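Local coordinates for thioredoxin family protein (Streptococcus pneumoniae, PDB 2YP6) that probably works as a surface-exposed thiol-disulfide oxidoreductase of the thioredoxin fold, helping the pneumococcus resist extracellular oxidative stress, at residues 75-80 and 119-124; 106-111 and 135-140. One frame throughout, in Å; residues are numbered along the deposited sequence.

In the fold
After strands 53-56 and 61-63, the chain lays down strand 71-76, whose end and the turn after it give residues 75-80. It then runs through helices 82-86 and 88-96 and strand 102-108, and contact 1 closes this loop when helix 120-127 packs on the turn. Contact 2 starts inside that loop, at 106-111, and closes outside it at 135-140, so the two cross along the chain. In space their centres are about 8 Å apart. Contact 2 pairs strands 102-108 and 135-137 within the central sheet, whereas contact 1 sets the connecting helix against the turn before the disulfide; Trp77 NE1 bonds Thr106 OG1 between them.

Contact 1: residues 75-80 and 119-124; sequences KFWASW and EQFPQW. With C6W (3-Cyclohexyl-1-Propylphosphocholine), chain E.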
loop_
_atom_site.group_PDB
_atom_site.type_symbol
_atom_site.label_atom_id
_atom_site.label_comp_id
_atom_site.label_asym_id
_atom_site.label_seq_id
_atom_site.Cartn_x
_atom_site.Cartn_y
_atom_site.Cartn_z
ATOM N N LYS A 75 1.506 0.944 0.147
ATOM C CA LYS A 75 1.827 0.865 1.571
ATOM C C LYS A 75 1.806 -0.563 2.060
ATOM O O LYS A 75 0.806 -1.268 1.908
ATOM C CB LYS A 75 0.831 1.672 2.391
ATOM C CG LYS A 75 1.098 1.698 3.857
ATOM C CD LYS A 75 -0.093 2.324 4.612
ATOM C CE LYS A 75 0.229 2.602 6.044
ATOM N NZ LYS A 75 1.047 3.839 6.225
ATOM N N PHE A 76 2.911 -0.970 2.666
ATOM C CA PHE A 76 3.021 -2.272 3.297
ATOM C C PHE A 76 2.796 -2.091 4.784
ATOM O O PHE A 76 3.418 -1.225 5.395
ATOM C CB PHE A 76 4.411 -2.886 3.033
ATOM C CG PHE A 76 4.632 -3.278 1.593
ATOM C CD1 PHE A 76 5.035 -2.328 0.650
ATOM C CD2 PHE A 76 4.402 -4.569 1.168
ATOM C CE1 PHE A 76 5.216 -2.663 -0.639
ATOM C CE2 PHE A 76 4.585 -4.916 -0.132
ATOM C CZ PHE A 76 4.990 -3.965 -1.057
ATOM N N TRP A 77 1.926 -2.901 5.360
ATOM C CA TRP A 77 1.557 -2.737 6.754
ATOM C C TRP A 77 1.066 -4.028 7.403
ATOM O O TRP A 77 1.024 -5.069 6.775
ATOM C CB TRP A 77 0.517 -1.632 6.897
ATOM C CG TRP A 77 -0.860 -1.909 6.312
ATOM C CD1 TRP A 77 -1.193 -2.026 5.003
ATOM C CD2 TRP A 77 -2.085 -2.070 7.054
ATOM N NE1 TRP A 77 -2.552 -2.263 4.871
ATOM C CE2 TRP A 77 -3.118 -2.281 6.119
ATOM C CE3 TRP A 77 -2.397 -2.045 8.414
ATOM C CZ2 TRP A 77 -4.445 -2.480 6.508
ATOM C CZ3 TRP A 77 -3.717 -2.229 8.793
ATOM C CH2 TRP A 77 -4.724 -2.440 7.847
ATOM N N ALA A 78 0.728 -3.939 8.682
ATOM C CA ALA A 78 0.192 -5.082 9.426
ATOM C C ALA A 78 -0.727 -4.579 10.526
ATOM O O ALA A 78 -0.486 -3.508 11.103
ATOM C CB ALA A 78 1.317 -5.902 10.016
ATOM N N SER A 79 -1.761 -5.362 10.825
ATOM C CA SER A 79 -2.757 -4.998 11.817
ATOM C C SER A 79 -2.155 -4.944 13.210
ATOM O O SER A 79 -2.678 -4.227 14.047
ATOM C CB SER A 79 -3.935 -5.990 11.803
ATOM O OG SER A 79 -3.539 -7.239 12.338
ATOM N N TRP A 80 -1.059 -5.681 13.447
ATOM C CA TRP A 80 -0.423 -5.715 14.771
ATOM C C TRP A 80 0.510 -4.557 15.050
ATOM O O TRP A 80 0.994 -4.403 16.158
ATOM C CB TRP A 80 0.358 -7.029 14.981
ATOM C CG TRP A 80 1.296 -7.417 13.878
ATOM C CD1 TRP A 80 1.068 -8.351 12.902
ATOM C CD2 TRP A 80 2.619 -6.902 13.634
ATOM N NE1 TRP A 80 2.154 -8.444 12.079
ATOM C CE2 TRP A 80 3.112 -7.564 12.495
ATOM C CE3 TRP A 80 3.423 -5.949 14.264
ATOM C CZ2 TRP A 80 4.379 -7.301 11.969
ATOM C CZ3 TRP A 80 4.683 -5.695 13.746
ATOM C CH2 TRP A 80 5.147 -6.370 12.611
ATOM N N GLU A 119 -9.840 -14.849 7.214
ATOM C CA GLU A 119 -11.225 -14.763 7.695
ATOM C C GLU A 119 -11.391 -13.649 8.710
ATOM O O GLU A 119 -12.409 -12.963 8.720
ATOM C CB GLU A 119 -11.697 -16.085 8.315
ATOM C CG GLU A 119 -11.727 -17.252 7.349
ATOM C CD GLU A 119 -10.395 -17.979 7.273
ATOM O OE1 GLU A 119 -9.444 -17.548 7.959
ATOM O OE2 GLU A 119 -10.299 -18.979 6.529
ATOM N N GLN A 120 -10.394 -13.469 9.570
ATOM C CA GLN A 120 -10.509 -12.519 10.661
ATOM C C GLN A 120 -10.198 -11.085 10.238
ATOM O O GLN A 120 -10.760 -10.140 10.799
ATOM C CB GLN A 120 -9.597 -12.914 11.823
ATOM C CG GLN A 120 -9.976 -14.255 12.508
ATOM C CD GLN A 120 -11.365 -14.274 13.157
ATOM O OE1 GLN A 120 -12.120 -13.299 13.098
ATOM N NE2 GLN A 120 -11.701 -15.402 13.783
ATOM N N PHE A 121 -9.300 -10.912 9.277
ATOM C CA PHE A 121 -8.838 -9.569 8.941
ATOM C C PHE A 121 -9.952 -8.599 8.528
ATOM O O PHE A 121 -10.013 -7.477 9.040
ATOM C CB PHE A 121 -7.734 -9.575 7.886
ATOM C CG PHE A 121 -7.227 -8.201 7.576
ATOM C CD1 PHE A 121 -6.261 -7.609 8.369
ATOM C CD2 PHE A 121 -7.770 -7.474 6.533
ATOM C CE1 PHE A 121 -5.837 -6.325 8.124
ATOM C CE2 PHE A 121 -7.352 -6.192 6.283
ATOM C CZ PHE A 121 -6.377 -5.621 7.077
ATOM N N PRO A 122 -10.817 -9.010 7.601
ATOM C CA PRO A 122 -11.824 -8.048 7.146
ATOM C C PRO A 122 -12.780 -7.614 8.248
ATOM O O PRO A 122 -13.169 -6.444 8.266
ATOM C CB PRO A 122 -12.540 -8.771 5.996
ATOM C CG PRO A 122 -12.065 -10.173 6.005
ATOM C CD PRO A 122 -10.848 -10.276 6.846
ATOM N N GLN A 123 -13.108 -8.516 9.167
ATOM C CA GLN A 123 -13.962 -8.190 10.294
ATOM C C GLN A 123 -13.285 -7.129 11.161
ATOM O O GLN A 123 -13.889 -6.105 11.513
ATOM C CB GLN A 123 -14.275 -9.459 11.117
ATOM C CG GLN A 123 -14.829 -9.160 12.520
ATOM C CD GLN A 123 -15.161 -10.420 13.340
ATOM O OE1 GLN A 123 -14.661 -11.517 13.069
ATOM N NE2 GLN A 123 -16.008 -10.252 14.353
ATOM N N TRP A 124 -12.021 -7.362 11.488
ATOM C CA TRP A 124 -11.245 -6.404 12.264
ATOM C C TRP A 124 -11.161 -5.029 11.553
ATOM O O TRP A 124 -11.335 -3.985 12.176
ATOM C CB TRP A 124 -9.830 -6.955 12.493
ATOM C CG TRP A 124 -8.940 -5.974 13.164
ATOM C CD1 TRP A 124 -8.856 -5.738 14.504
ATOM C CD2 TRP A 124 -8.017 -5.067 12.538
ATOM N NE1 TRP A 124 -7.932 -4.753 14.748
ATOM C CE2 TRP A 124 -7.409 -4.320 13.565
ATOM C CE3 TRP A 124 -7.643 -4.817 11.216
ATOM C CZ2 TRP A 124 -6.462 -3.334 13.310
ATOM C CZ3 TRP A 124 -6.693 -3.855 10.972
ATOM C CH2 TRP A 124 -6.110 -3.129 12.014
HETATM C C2 C6W E . 4.404 -8.757 17.040
HETATM C C3 C6W E . 3.618 -10.588 15.306
HETATM C C1 C6W E . 5.440 -10.881 16.862
HETATM C C4 C6W E . 4.955 -9.148 15.193
HETATM C C5 C6W E . 6.486 -9.190 15.022
HETATM C C10 C6W E . 6.395 -8.801 8.259
HETATM C CAI C6W E . 7.861 -10.794 8.064
HETATM C C13 C6W E . 7.019 -11.264 6.893
HETATM C C6 C6W E . 9.046 -10.491 11.963
HETATM C C7 C6W E . 7.917 -9.763 11.209
HETATM C C9 C6W E . 7.560 -9.619 8.717
HETATM O O3 C6W E . 9.198 -10.241 15.795
HETATM P P C6W E . 8.532 -10.689 14.519
HETATM O O4 C6W E . 8.847 -12.145 14.544
HETATM O O1 C6W E . 6.960 -10.425 14.573
HETATM N N C6W E . 4.458 -9.973 16.315
HETATM O O2 C6W E . 9.188 -9.954 13.258
HETATM C C8 C6W E . 8.420 -9.165 9.882
HETATM C C12 C6W E . 5.935 -10.505 6.471
HETATM C C11 C6W E . 5.609 -9.235 7.172
#
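Beside the Cys81-Cys84 disulfide, the probable redox site of this thioredoxin fold, the turn leaving strand 71-76 meets helix 120-127 through Trp77 and Ser79 on one side and Phe121 and Trp124 on the other. The far corner of the Trp77 indole does the touching: CH2 lies 3.7 Å from Phe121 CZ. The two rings meet obliquely, planes at 65°, with Trp77 CH2 and CZ2 at the edge of the Phe121 ring. Trp124 comes from the opposite direction and meets Trp77 rim to rim, its CZ3 4.0 Å from Trp77 CH2. Phe121 and Trp124, almost one helical turn apart, share an extended first torsion (chi1 -178° in Phe121), which brings both rings up to residues 77-79.

Ser79 works differently. Its CB sits over a face of Trp124, 3.7 Å from the centroid of the six-membered ring and 17° off the normal, a CH-pi contact, while OG bonds Glu115. Helix 120-127, which carries Phe121 and Trp124, is the crossover helix of the beta-alpha-beta unit made with strands 102-108 and 135-137. The side chains meet mainly through carbon atoms; the buried polar NE1 of Trp77 is satisfied by Thr106 OG1, and the same indole also touches Cys84, partner of Cys81 in the disulfide.

Trp80 turns away from the helix and serves the ligand pocket instead. Cyclofos atom C4, beside the choline nitrogen, sits over the centre of the indole, 3.6 Å from Trp80 CD2, while Ala78 CB covers the opposite face nearer the rim. Gln113, Gly114 and Phe144 complete this pocket, and Gln113 NE2 gives the detergent a hydrogen bond.

Contact 2: residues 106-111 and 135-140; sequences TVIAPG and VLYDTK
Thr106, Val107 and Ile108 pair in parallel with Val135, Leu136 and Tyr137, and the tight part of the contact begins with the backbone ladder between them. Leu136 uses both its backbone N-H and its carbonyl: its N donates to Thr106 O at 2.8 Å, and its O receives Ile108 N at 3.0 Å. Asp138 N then donates to Ile108 O at 2.8 Å, carrying the ladder one residue past strand 135-137.

Side chains split between the two faces of the sheet. On the face of Thr106, Ile108, Val135 and Tyr137, Ile108 CG1 packs 3.8 Å from Val135 CG1, and the Ile108 and Tyr137 side chains lie side by side, Ile108 CD1 3.8 Å from Tyr137 CE1. Ile108 holds CG1 between its backbone N and carbonyl carbon (chi1 64°), which brings the ethyl arm back over the neighbouring strand. These strands and helix 120-127 form a right-handed beta-alpha-beta crossover of the thioredoxin fold, and Phe121 of that helix covers Ile108 and Val135 on this face. Val107 and Leu136 point to the other face, where Val107 CG1 meets Asp138 CB at 3.7 Å.

Past the end of strand 102-108 the packing stays close at buried Pro110, whose CG rests 3.8 Å from Tyr137 CB, oblique to the ring, while its CD lies against the backbone N of Asp138. The loose side is the solvent-exposed Thr139, which reaches Pro110 CG with a single methyl, CG2, at 3.9 Å. Asp138 is the centre of an inverse gamma turn that bends the chain off the strand, closed by a weak bond from Thr139 N to Tyr137 O. The buried Asp138 carboxylate is held from both oxygens: OD1 bonds Thr143 OG1, and OD2 takes the backbone N of Phe144 near the start of helix 142-146.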
loop_
_atom_site.group_PDB
_atom_site.type_symbol
_atom_site.label_atom_id
_atom_site.label_comp_id
_atom_site.label_asym_id
_atom_site.label_seq_id
_atom_site.Cartn_x
_atom_site.Cartn_y
_atom_site.Cartn_z
ATOM N N THR A 106 -2.722 -0.882 -0.618
ATOM C CA THR A 106 -2.009 -1.322 0.572
ATOM C C THR A 106 -1.913 -2.831 0.535
ATOM O O THR A 106 -2.751 -3.472 -0.082
ATOM C CB THR A 106 -2.641 -0.831 1.885
ATOM O OG1 THR A 106 -3.746 -1.674 2.251
ATOM C CG2 THR A 106 -3.088 0.629 1.758
ATOM N N VAL A 107 -0.886 -3.364 1.198
ATOM C CA VAL A 107 -0.578 -4.782 1.204
ATOM C C VAL A 107 -0.342 -5.282 2.634
ATOM O O VAL A 107 0.429 -4.678 3.398
ATOM C CB VAL A 107 0.684 -5.082 0.363
ATOM C CG1 VAL A 107 0.875 -6.613 0.203
ATOM C CG2 VAL A 107 0.635 -4.372 -1.008
ATOM N N ILE A 108 -1.021 -6.370 2.985
ATOM C CA ILE A 108 -0.747 -7.103 4.220
ATOM C C ILE A 108 -0.359 -8.529 3.837
ATOM O O ILE A 108 -0.528 -8.949 2.700
ATOM C CB ILE A 108 -1.946 -7.126 5.193
ATOM C CG1 ILE A 108 -3.108 -7.881 4.582
ATOM C CG2 ILE A 108 -2.382 -5.725 5.563
ATOM C CD1 ILE A 108 -4.224 -8.271 5.548
ATOM N N ALA A 109 0.161 -9.268 4.804
ATOM C CA ALA A 109 0.548 -10.653 4.614
ATOM C C ALA A 109 -0.300 -11.486 5.559
ATOM O O ALA A 109 0.117 -11.771 6.698
ATOM C CB ALA A 109 2.012 -10.822 4.918
ATOM N N PRO A 110 -1.516 -11.842 5.120
ATOM C CA PRO A 110 -2.466 -12.455 6.047
ATOM C C PRO A 110 -1.925 -13.767 6.633
ATOM O O PRO A 110 -1.328 -14.567 5.918
ATOM C CB PRO A 110 -3.717 -12.685 5.202
ATOM C CG PRO A 110 -3.331 -12.469 3.808
ATOM C CD PRO A 110 -2.066 -11.680 3.763
ATOM N N GLY A 111 -2.100 -13.936 7.942
ATOM C CA GLY A 111 -1.657 -15.142 8.624
ATOM C C GLY A 111 -0.159 -15.268 8.815
ATOM O O GLY A 111 0.318 -16.209 9.459
ATOM N N VAL A 135 -6.999 -3.290 0.172
ATOM C CA VAL A 135 -6.064 -4.117 0.906
ATOM C C VAL A 135 -5.815 -5.373 0.106
ATOM O O VAL A 135 -6.744 -6.126 -0.184
ATOM C CB VAL A 135 -6.594 -4.517 2.296
ATOM C CG1 VAL A 135 -5.577 -5.407 3.013
ATOM C CG2 VAL A 135 -6.927 -3.289 3.134
ATOM N N LEU A 136 -4.556 -5.576 -0.255
ATOM C CA LEU A 136 -4.162 -6.727 -1.042
ATOM C C LEU A 136 -3.522 -7.769 -0.129
ATOM O O LEU A 136 -2.781 -7.429 0.795
ATOM C CB LEU A 136 -3.173 -6.305 -2.112
ATOM C CG LEU A 136 -3.645 -5.189 -3.057
ATOM C CD1 LEU A 136 -2.626 -5.049 -4.161
ATOM C CD2 LEU A 136 -5.045 -5.439 -3.609
ATOM N N TYR A 137 -3.797 -9.032 -0.427
ATOM C CA TYR A 137 -3.377 -10.147 0.416
ATOM C C TYR A 137 -2.144 -10.809 -0.156
ATOM O O TYR A 137 -2.230 -11.581 -1.104
ATOM C CB TYR A 137 -4.477 -11.182 0.461
ATOM C CG TYR A 137 -5.677 -10.837 1.319
ATOM C CD1 TYR A 137 -5.684 -9.723 2.140
ATOM C CD2 TYR A 137 -6.785 -11.661 1.328
ATOM C CE1 TYR A 137 -6.798 -9.422 2.943
ATOM C CE2 TYR A 137 -7.887 -11.383 2.129
ATOM C CZ TYR A 137 -7.886 -10.267 2.937
ATOM O OH TYR A 137 -8.991 -9.991 3.718
ATOM N N ASP A 138 -1.005 -10.554 0.466
ATOM C CA ASP A 138 0.251 -11.187 0.086
ATOM C C ASP A 138 0.352 -12.547 0.794
ATOM O O ASP A 138 1.127 -12.726 1.722
ATOM C CB ASP A 138 1.417 -10.293 0.478
ATOM C CG ASP A 138 2.696 -10.668 -0.228
ATOM O OD1 ASP A 138 2.606 -11.236 -1.333
ATOM O OD2 ASP A 138 3.777 -10.378 0.315
ATOM N N THR A 139 -0.423 -13.505 0.319
ATOM C CA THR A 139 -0.566 -14.806 0.987
ATOM C C THR A 139 0.669 -15.701 0.926
ATOM O O THR A 139 0.728 -16.732 1.603
ATOM C CB THR A 139 -1.739 -15.583 0.394
ATOM O OG1 THR A 139 -1.547 -15.686 -1.031
ATOM C CG2 THR A 139 -3.041 -14.894 0.720
ATOM N N LYS A 140 1.662 -15.296 0.140
ATOM C CA LYS A 140 2.909 -16.043 0.023
ATOM C C LYS A 140 4.094 -15.251 0.526
ATOM O O LYS A 140 5.211 -15.750 0.505
ATOM C CB LYS A 140 3.162 -16.415 -1.437
ATOM C CG LYS A 140 2.169 -17.361 -2.049
ATOM C CD LYS A 140 2.323 -17.383 -3.558
ATOM C CE LYS A 140 1.119 -18.017 -4.244
ATOM N NZ LYS A 140 1.240 -18.014 -5.734
#